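Local coordinates for flavohemoprotein (Vibrio cholerae O1 biovar El Tor, PDB 4EH1) that probably detoxifies nitric oxide by converting it with oxygen and NAD(P)H to nitrate, its FAD-containing reductase domain being the part present here, at residues G37-I42 / A103-F108. Numbering follows the deposited sequence.
Sequences GQYIGI and APAGDF. With SO4 (sulfate ion), chain E.
Gln-38 NE2 donates to Gly-106 O over 2.8 Å, nearly straight at 172°, meeting a carbonyl lone pair within the plane of its own amide. The bond lies just past the ends of two adjacent antiparallel strands in the beta-barrel FAD domain of this ferredoxin reductase-like module. An extended chain beyond CG (chi2 -173°) carries the amide across to Gly-106, and OE1 is held in addition by the backbone N of Gln-35, which fixes the flip of the group. In the strands themselves Tyr-39 and Ala-105 form an antiparallel hydrogen-bonded pair, Tyr-39 N to Ala-105 O at 3.0 Å and Ala-105 N to Tyr-39 O at 2.9 Å. Tyr-39 O also receives a CA-H...O contact from Pro-104. The Tyr-39 CG sits between its backbone N and carbonyl carbon (chi1 54°), which lays the ring beside the end of the partner strand: Ala-105 O sits 3.5 Å above one face, toward the rim, and CE1 reaches Gly-106 CA at 3.5 Å. Tyr-39 touches the bound FAD, so the pairing probably helps to place this part of the flavin pocket. Phe-108, which also packs on Glu-233, turns its ring edge to Gly-37 O. Ile-40 sets CG2 against Pro-104 CG at 3.7 Å.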
loop_
_atom_site.group_PDB
_atom_site.type_symbol
_atom_site.label_atom_id
_atom_site.label_comp_id
_atom_site.label_asym_id
_atom_site.label_seq_id
_atom_site.Cartn_x
_atom_site.Cartn_y
_atom_site.Cartn_z
ATOM N N GLY A 37 -7.735 -12.694 16.794
ATOM C CA GLY A 37 -6.565 -13.002 17.595
ATOM C C GLY A 37 -5.764 -14.125 16.972
ATOM O O GLY A 37 -4.554 -14.224 17.180
ATOM N N GLN A 38 -6.425 -14.976 16.183
ATOM C CA GLN A 38 -5.735 -16.119 15.563
ATOM C C GLN A 38 -4.913 -15.701 14.354
ATOM O O GLN A 38 -5.039 -14.561 13.870
ATOM C CB GLN A 38 -6.692 -17.245 15.204
ATOM C CG GLN A 38 -7.356 -17.845 16.409
ATOM C CD GLN A 38 -8.159 -19.060 16.059
ATOM O OE1 GLN A 38 -9.081 -19.001 15.241
ATOM N NE2 GLN A 38 -7.817 -20.177 16.670
ATOM N N TYR A 39 -4.058 -16.606 13.881
ATOM C CA TYR A 39 -3.143 -16.289 12.763
ATOM C C TYR A 39 -3.231 -17.353 11.681
ATOM O O TYR A 39 -3.631 -18.489 11.950
ATOM C CB TYR A 39 -1.671 -16.186 13.244
ATOM C CG TYR A 39 -1.222 -17.417 13.998
ATOM C CD1 TYR A 39 -1.320 -17.479 15.374
ATOM C CD2 TYR A 39 -0.767 -18.547 13.319
ATOM C CE1 TYR A 39 -0.958 -18.641 16.072
ATOM C CE2 TYR A 39 -0.406 -19.693 13.991
ATOM C CZ TYR A 39 -0.505 -19.738 15.365
ATOM O OH TYR A 39 -0.127 -20.878 16.024
ATOM N N ILE A 40 -2.854 -16.982 10.465
ATOM C CA ILE A 40 -2.691 -17.959 9.411
ATOM C C ILE A 40 -1.204 -18.135 9.172
ATOM O O ILE A 40 -0.367 -17.492 9.826
ATOM C CB ILE A 40 -3.459 -17.581 8.090
ATOM C CG1 ILE A 40 -3.209 -16.126 7.660
ATOM C CG2 ILE A 40 -4.950 -17.716 8.284
ATOM C CD1 ILE A 40 -1.932 -15.917 6.893
ATOM N N GLY A 41 -0.885 -19.022 8.242
ATOM C CA GLY A 41 0.481 -19.256 7.830
ATOM C C GLY A 41 0.685 -18.819 6.390
ATOM O O GLY A 41 -0.176 -19.048 5.529
ATOM N N ILE A 42 1.811 -18.177 6.117
ATOM C CA ILE A 42 2.157 -17.829 4.749
ATOM C C ILE A 42 3.426 -18.585 4.349
ATOM O O ILE A 42 4.383 -18.646 5.117
ATOM C CB ILE A 42 2.409 -16.320 4.596
ATOM C CG1 ILE A 42 1.120 -15.517 4.874
ATOM C CG2 ILE A 42 2.941 -15.997 3.197
ATOM C CD1 ILE A 42 0.042 -15.652 3.786
ATOM N N ALA A 103 -4.305 -22.573 7.162
ATOM C CA ALA A 103 -5.575 -22.250 7.797
ATOM C C ALA A 103 -5.385 -21.635 9.159
ATOM O O ALA A 103 -4.379 -21.866 9.801
ATOM C CB ALA A 103 -6.386 -23.545 7.934
ATOM N N PRO A 104 -6.380 -20.885 9.637
ATOM C CA PRO A 104 -6.247 -20.213 10.933
ATOM C C PRO A 104 -6.006 -21.147 12.117
ATOM O O PRO A 104 -6.577 -22.225 12.180
ATOM C CB PRO A 104 -7.595 -19.483 11.088
ATOM C CG PRO A 104 -8.050 -19.238 9.669
ATOM C CD PRO A 104 -7.629 -20.506 8.946
ATOM N N ALA A 105 -5.177 -20.700 13.058
ATOM C CA ALA A 105 -4.835 -21.464 14.261
ATOM C C ALA A 105 -4.457 -20.493 15.383
ATOM O O ALA A 105 -4.408 -19.274 15.177
ATOM C CB ALA A 105 -3.657 -22.442 13.974
ATOM N N GLY A 106 -4.187 -21.031 16.565
ATOM C CA GLY A 106 -3.690 -20.225 17.664
ATOM C C GLY A 106 -4.642 -20.218 18.842
ATOM O O GLY A 106 -5.852 -20.270 18.673
ATOM N N ASP A 107 -4.070 -20.125 20.035
ATOM C CA ASP A 107 -4.810 -20.225 21.278
ATOM C C ASP A 107 -5.095 -18.864 21.851
ATOM O O ASP A 107 -5.714 -18.748 22.892
ATOM C CB ASP A 107 -4.001 -21.028 22.285
ATOM C CG ASP A 107 -3.871 -22.479 21.884
ATOM O OD1 ASP A 107 -4.894 -23.056 21.425
ATOM O OD2 ASP A 107 -2.748 -23.029 22.008
ATOM N N PHE A 108 -4.614 -17.825 21.180
ATOM C CA PHE A 108 -4.876 -16.482 21.649
ATOM C C PHE A 108 -6.009 -15.867 20.827
ATOM O O PHE A 108 -5.884 -15.685 19.617
ATOM C CB PHE A 108 -3.595 -15.639 21.610
ATOM C CG PHE A 108 -3.838 -14.174 21.800
ATOM C CD1 PHE A 108 -3.903 -13.630 23.077
ATOM C CD2 PHE A 108 -4.035 -13.346 20.703
ATOM C CE1 PHE A 108 -4.118 -12.278 23.249
ATOM C CE2 PHE A 108 -4.264 -12.006 20.858
ATOM C CZ PHE A 108 -4.294 -11.462 22.138
HETATM S S SO4 E . -4.024 -26.165 5.709
HETATM O O1 SO4 E . -2.977 -27.123 5.342
HETATM O O2 SO4 E . -5.310 -26.635 5.237
HETATM O O3 SO4 E . -4.075 -25.979 7.157
HETATM O O4 SO4 E . -3.813 -24.878 5.063
#